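Local coordinates for periplasmic binding protein/LacI transcriptional regulator (Shewanella sp. ANA-3, PDB 5OCP) that binds alpha- and beta-L-arabinofuranose as the periplasmic binding protein component of an arabinose ABC transporter, at residues 17-31 and 243-255. Sequence-based numbering, arbitrary orientation.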
loop_
_atom_site.group_PDB
_atom_site.type_symbol
_atom_site.label_atom_id
_atom_site.label_comp_id
_atom_site.label_asym_id
_atom_site.label_seq_id
_atom_site.Cartn_x
_atom_site.Cartn_y
_atom_site.Cartn_z
ATOM N N SER A 17 -6.418 -5.646 5.670
ATOM C CA SER A 17 -7.604 -4.796 5.593
ATOM C C SER A 17 -8.200 -4.679 4.188
ATOM O O SER A 17 -9.457 -4.680 3.985
ATOM C CB SER A 17 -7.357 -3.393 6.219
ATOM O OG SER A 17 -6.685 -2.497 5.300
ATOM N N PHE A 18 -7.320 -4.664 3.195
ATOM C CA PHE A 18 -7.690 -4.658 1.761
ATOM C C PHE A 18 -8.367 -5.938 1.432
ATOM O O PHE A 18 -9.470 -5.922 0.794
ATOM C CB PHE A 18 -6.467 -4.454 0.902
ATOM C CG PHE A 18 -6.661 -4.429 -0.570
ATOM C CD1 PHE A 18 -7.813 -4.040 -1.169
ATOM C CD2 PHE A 18 -5.549 -4.789 -1.387
ATOM C CE1 PHE A 18 -7.905 -4.011 -2.530
ATOM C CE2 PHE A 18 -5.617 -4.778 -2.765
ATOM C CZ PHE A 18 -6.824 -4.388 -3.326
ATOM N N SER A 19 -7.803 -7.034 1.844
ATOM C CA SER A 19 -8.473 -8.335 1.576
ATOM C C SER A 19 -9.906 -8.368 2.198
ATOM O O SER A 19 -10.872 -8.708 1.570
ATOM C CB SER A 19 -7.675 -9.498 2.083
ATOM O OG SER A 19 -6.438 -9.488 1.439
ATOM N N GLU A 20 -10.013 -7.943 3.439
ATOM C CA GLU A 20 -11.321 -7.884 4.099
ATOM C C GLU A 20 -12.310 -6.947 3.440
ATOM O O GLU A 20 -13.527 -7.269 3.294
ATOM C CB GLU A 20 -11.168 -7.526 5.616
ATOM C CG GLU A 20 -10.558 -8.645 6.412
ATOM C CD GLU A 20 -11.368 -10.000 6.337
ATOM O OE1 GLU A 20 -12.645 -10.028 6.308
ATOM O OE2 GLU A 20 -10.724 -11.078 6.301
ATOM N N ALA A 21 -11.828 -5.814 2.964
ATOM C CA ALA A 21 -12.636 -4.873 2.182
ATOM C C ALA A 21 -13.150 -5.414 0.865
ATOM O O ALA A 21 -14.329 -5.272 0.557
ATOM C CB ALA A 21 -11.886 -3.610 1.886
ATOM N N VAL A 22 -12.297 -6.124 0.123
ATOM C CA VAL A 22 -12.750 -6.723 -1.127
ATOM C C VAL A 22 -13.845 -7.780 -0.868
ATOM O O VAL A 22 -14.839 -7.824 -1.628
ATOM C CB VAL A 22 -11.600 -7.328 -1.956
ATOM C CG1 VAL A 22 -12.181 -7.894 -3.226
ATOM C CG2 VAL A 22 -10.604 -6.250 -2.428
ATOM N N LYS A 23 -13.649 -8.592 0.164
ATOM C CA LYS A 23 -14.629 -9.649 0.582
ATOM C C LYS A 23 -15.968 -8.975 1.005
ATOM O O LYS A 23 -17.072 -9.363 0.562
ATOM C CB LYS A 23 -14.055 -10.472 1.701
ATOM C CG LYS A 23 -12.968 -11.414 1.252
ATOM C CD LYS A 23 -12.306 -12.028 2.447
ATOM C CE LYS A 23 -11.305 -13.077 2.076
ATOM N NZ LYS A 23 -10.690 -13.686 3.283
ATOM N N ALA A 24 -15.855 -7.919 1.784
ATOM C CA ALA A 24 -17.048 -7.156 2.180
ATOM C C ALA A 24 -17.759 -6.499 0.983
ATOM O O ALA A 24 -19.027 -6.533 0.964
ATOM C CB ALA A 24 -16.694 -6.131 3.233
ATOM N N GLU A 25 -17.038 -5.898 0.014
ATOM C CA GLU A 25 -17.636 -5.297 -1.154
ATOM C C GLU A 25 -18.265 -6.395 -2.048
ATOM O O GLU A 25 -19.374 -6.192 -2.642
ATOM C CB GLU A 25 -16.672 -4.510 -1.982
ATOM C CG GLU A 25 -16.156 -3.223 -1.287
ATOM C CD GLU A 25 -14.776 -2.766 -1.793
ATOM O OE1 GLU A 25 -13.767 -3.546 -1.932
ATOM O OE2 GLU A 25 -14.694 -1.602 -2.081
ATOM N N ALA A 26 -17.580 -7.511 -2.183
ATOM C CA ALA A 26 -18.195 -8.608 -2.968
ATOM C C ALA A 26 -19.543 -9.040 -2.382
ATOM O O ALA A 26 -20.523 -9.225 -3.103
ATOM C CB ALA A 26 -17.281 -9.818 -3.054
ATOM N N LYS A 27 -19.574 -9.189 -1.097
ATOM C CA LYS A 27 -20.766 -9.646 -0.380
ATOM C C LYS A 27 -21.890 -8.649 -0.582
ATOM O O LYS A 27 -23.055 -9.060 -0.850
ATOM C CB LYS A 27 -20.473 -9.829 1.101
ATOM C CG LYS A 27 -21.580 -10.554 1.857
ATOM C CD LYS A 27 -21.661 -10.129 3.315
ATOM C CE LYS A 27 -23.016 -10.481 3.955
ATOM N NZ LYS A 27 -23.534 -9.318 4.749
ATOM N N GLN A 28 -21.554 -7.352 -0.516
ATOM C CA GLN A 28 -22.567 -6.329 -0.695
ATOM C C GLN A 28 -23.206 -6.439 -2.046
ATOM O O GLN A 28 -24.413 -6.191 -2.188
ATOM C CB GLN A 28 -21.945 -4.934 -0.578
ATOM C CG GLN A 28 -22.989 -3.828 -0.654
ATOM C CD GLN A 28 -22.434 -2.456 -0.723
ATOM O OE1 GLN A 28 -21.424 -2.199 -1.364
ATOM N NE2 GLN A 28 -23.090 -1.533 -0.012
ATOM N N ARG A 29 -22.397 -6.745 -3.060
ATOM C CA ARG A 29 -22.821 -6.776 -4.440
ATOM C C ARG A 29 -23.329 -8.164 -4.927
ATOM O O ARG A 29 -23.684 -8.270 -6.074
ATOM C CB ARG A 29 -21.692 -6.314 -5.314
ATOM C CG ARG A 29 -21.381 -4.845 -5.147
ATOM C CD ARG A 29 -19.964 -4.537 -5.493
ATOM N NE ARG A 29 -19.655 -3.136 -5.252
ATOM C CZ ARG A 29 -19.710 -2.187 -6.173
ATOM N NH1 ARG A 29 -20.065 -2.461 -7.437
ATOM N NH2 ARG A 29 -19.416 -0.921 -5.806
ATOM N N GLY A 30 -23.370 -9.126 -4.047
ATOM C CA GLY A 30 -23.810 -10.501 -4.312
ATOM C C GLY A 30 -22.905 -11.228 -5.236
ATOM O O GLY A 30 -23.337 -12.073 -6.024
ATOM N N ILE A 31 -21.620 -10.906 -5.174
ATOM C CA ILE A 31 -20.638 -11.479 -6.066
ATOM C C ILE A 31 -19.977 -12.696 -5.419
ATOM O O ILE A 31 -19.676 -12.695 -4.206
ATOM C CB ILE A 31 -19.529 -10.436 -6.385
ATOM C CG1 ILE A 31 -20.039 -9.461 -7.440
ATOM C CG2 ILE A 31 -18.309 -11.146 -6.936
ATOM C CD1 ILE A 31 -19.202 -8.255 -7.599
ATOM N N LEU A 243 -4.569 5.467 2.577
ATOM C CA LEU A 243 -4.666 4.588 1.404
ATOM C C LEU A 243 -5.956 3.790 1.591
ATOM O O LEU A 243 -6.050 2.943 2.473
ATOM C CB LEU A 243 -3.522 3.644 1.301
ATOM C CG LEU A 243 -3.476 2.668 0.124
ATOM C CD1 LEU A 243 -3.427 3.463 -1.150
ATOM C CD2 LEU A 243 -2.322 1.667 0.226
ATOM N N SER A 244 -6.921 4.141 0.771
ATOM C CA SER A 244 -8.238 3.455 0.849
ATOM C C SER A 244 -8.155 1.951 0.500
ATOM O O SER A 244 -7.609 1.622 -0.524
ATOM C CB SER A 244 -9.194 4.096 -0.129
ATOM O OG SER A 244 -10.404 3.336 -0.079
ATOM N N PRO A 245 -8.685 1.121 1.342
ATOM C CA PRO A 245 -8.715 -0.323 0.993
ATOM C C PRO A 245 -9.925 -0.691 0.122
ATOM O O PRO A 245 -10.069 -1.873 -0.234
ATOM C CB PRO A 245 -8.740 -0.983 2.327
ATOM C CG PRO A 245 -9.478 -0.064 3.206
ATOM C CD PRO A 245 -9.081 1.312 2.739
ATOM N N TYR A 246 -10.718 0.302 -0.348
ATOM C CA TYR A 246 -11.939 0.057 -1.166
ATOM C C TYR A 246 -11.809 0.147 -2.644
ATOM O O TYR A 246 -12.591 0.773 -3.278
ATOM C CB TYR A 246 -13.065 0.943 -0.657
ATOM C CG TYR A 246 -13.289 0.697 0.749
ATOM C CD1 TYR A 246 -13.886 -0.500 1.165
ATOM C CD2 TYR A 246 -12.924 1.640 1.707
ATOM C CE1 TYR A 246 -14.079 -0.783 2.460
ATOM C CE2 TYR A 246 -13.092 1.334 3.036
ATOM C CZ TYR A 246 -13.686 0.162 3.362
ATOM O OH TYR A 246 -13.885 -0.153 4.649
ATOM N N LEU A 247 -10.798 -0.528 -3.220
ATOM C CA LEU A 247 -10.550 -0.528 -4.616
ATOM C C LEU A 247 -11.409 -1.568 -5.324
ATOM O O LEU A 247 -11.559 -1.512 -6.553
ATOM C CB LEU A 247 -9.104 -0.920 -4.866
ATOM C CG LEU A 247 -8.095 0.017 -4.248
ATOM C CD1 LEU A 247 -6.760 -0.612 -4.489
ATOM C CD2 LEU A 247 -8.198 1.344 -4.965
ATOM N N GLY A 248 -11.984 -2.496 -4.561
ATOM C CA GLY A 248 -12.810 -3.529 -5.110
ATOM C C GLY A 248 -14.041 -2.925 -5.769
ATOM O O GLY A 248 -14.421 -3.327 -6.851
ATOM N N GLY A 249 -14.656 -1.934 -5.120
ATOM C CA GLY A 249 -15.857 -1.336 -5.630
ATOM C C GLY A 249 -15.767 -0.877 -7.045
ATOM O O GLY A 249 -16.529 -1.363 -7.891
ATOM N N PRO A 250 -14.831 0.051 -7.344
ATOM C CA PRO A 250 -14.663 0.423 -8.730
ATOM C C PRO A 250 -14.239 -0.702 -9.646
ATOM O O PRO A 250 -14.526 -0.646 -10.854
ATOM C CB PRO A 250 -13.596 1.574 -8.703
ATOM C CG PRO A 250 -13.556 2.022 -7.299
ATOM C CD PRO A 250 -14.038 0.878 -6.427
ATOM N N ALA A 251 -13.476 -1.669 -9.127
ATOM C CA ALA A 251 -13.175 -2.863 -9.924
ATOM C C ALA A 251 -14.466 -3.662 -10.343
ATOM O O ALA A 251 -14.623 -3.969 -11.508
ATOM C CB ALA A 251 -12.224 -3.797 -9.187
ATOM N N PHE A 252 -15.337 -3.851 -9.395
ATOM C CA PHE A 252 -16.629 -4.568 -9.651
ATOM C C PHE A 252 -17.560 -3.752 -10.592
ATOM O O PHE A 252 -18.251 -4.310 -11.464
ATOM C CB PHE A 252 -17.260 -4.882 -8.323
ATOM C CG PHE A 252 -16.517 -5.865 -7.474
ATOM C CD1 PHE A 252 -16.038 -7.087 -7.962
ATOM C CD2 PHE A 252 -16.339 -5.601 -6.150
ATOM C CE1 PHE A 252 -15.363 -7.958 -7.130
ATOM C CE2 PHE A 252 -15.621 -6.447 -5.318
ATOM C CZ PHE A 252 -15.182 -7.671 -5.775
ATOM N N ASP A 253 -17.506 -2.414 -10.507
ATOM C CA ASP A 253 -18.258 -1.543 -11.426
ATOM C C ASP A 253 -17.784 -1.655 -12.834
ATOM O O ASP A 253 -18.589 -1.742 -13.771
ATOM C CB ASP A 253 -18.117 -0.070 -11.038
ATOM C CG ASP A 253 -18.835 0.284 -9.746
ATOM O OD1 ASP A 253 -19.828 -0.370 -9.380
ATOM O OD2 ASP A 253 -18.395 1.276 -9.108
ATOM N N ALA A 254 -16.467 -1.624 -13.017
ATOM C CA ALA A 254 -15.883 -1.821 -14.308
ATOM C C ALA A 254 -16.215 -3.192 -14.878
ATOM O O ALA A 254 -16.580 -3.272 -16.074
ATOM C CB ALA A 254 -14.385 -1.657 -14.254
ATOM N N ILE A 255 -16.162 -4.201 -14.027
ATOM C CA ILE A 255 -16.529 -5.576 -14.512
ATOM C C ILE A 255 -18.021 -5.627 -14.899
ATOM O O ILE A 255 -18.343 -6.051 -16.015
ATOM C CB ILE A 255 -16.213 -6.585 -13.481
ATOM C CG1 ILE A 255 -14.672 -6.775 -13.416
ATOM C CG2 ILE A 255 -16.930 -7.921 -13.741
ATOM C CD1 ILE A 255 -14.198 -7.298 -12.085
#
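F252 reaches from helix 248-255 into helix 17-29 as a knob among V22, E25, A26 and R29. Its CB lies beside NH1 and CD of R29; with CG anti to the carbonyl carbon (chi1 -66°) the ring is carried on toward V22, A26 and I31. Further out, CD2 meets R29 CD, CE2 comes near A26 N and the CB of E25, and CZ ends 3.9 Å from V22 CG1, with A26 CB next to it. Over one face, CD1 and CG lie beneath I31 CD1, a CH-pi contact in which that methyl is 3.8 Å from the centroid of the F252 ring; R29 CD and A26 CB are on that same side, V22 CG1 on the other. With an alanine here, the hole among V22, E25, A26 and R29 would probably be left unfilled, and the I31 methyl would lose the ring under it. Nearer the solvent, R29 runs extended from CG to NE; its NH1 bonds D253 OD1 at 2.9 Å, almost straight (170°), in the guanidinium plane but from above the carboxylate plane, as a salt bridge. E25 OE2 accepts a weak bond from G249 N at 3.1 Å, and OE1 lies 3.3 Å from G248 CA. A21 CB touches Y246 CE1 at 3.6 Å, and the F18 ring turns its edge to P245 O. L243, at the start of 243-255, belongs to the arabinofuranose pocket. Both helices, crossing at -43°, pack on the parallel sheet of one lobe: V22 rests on F5 and I31 and F252 on V3 of strand 2-7, and F252 also on I61 of strand 59-62.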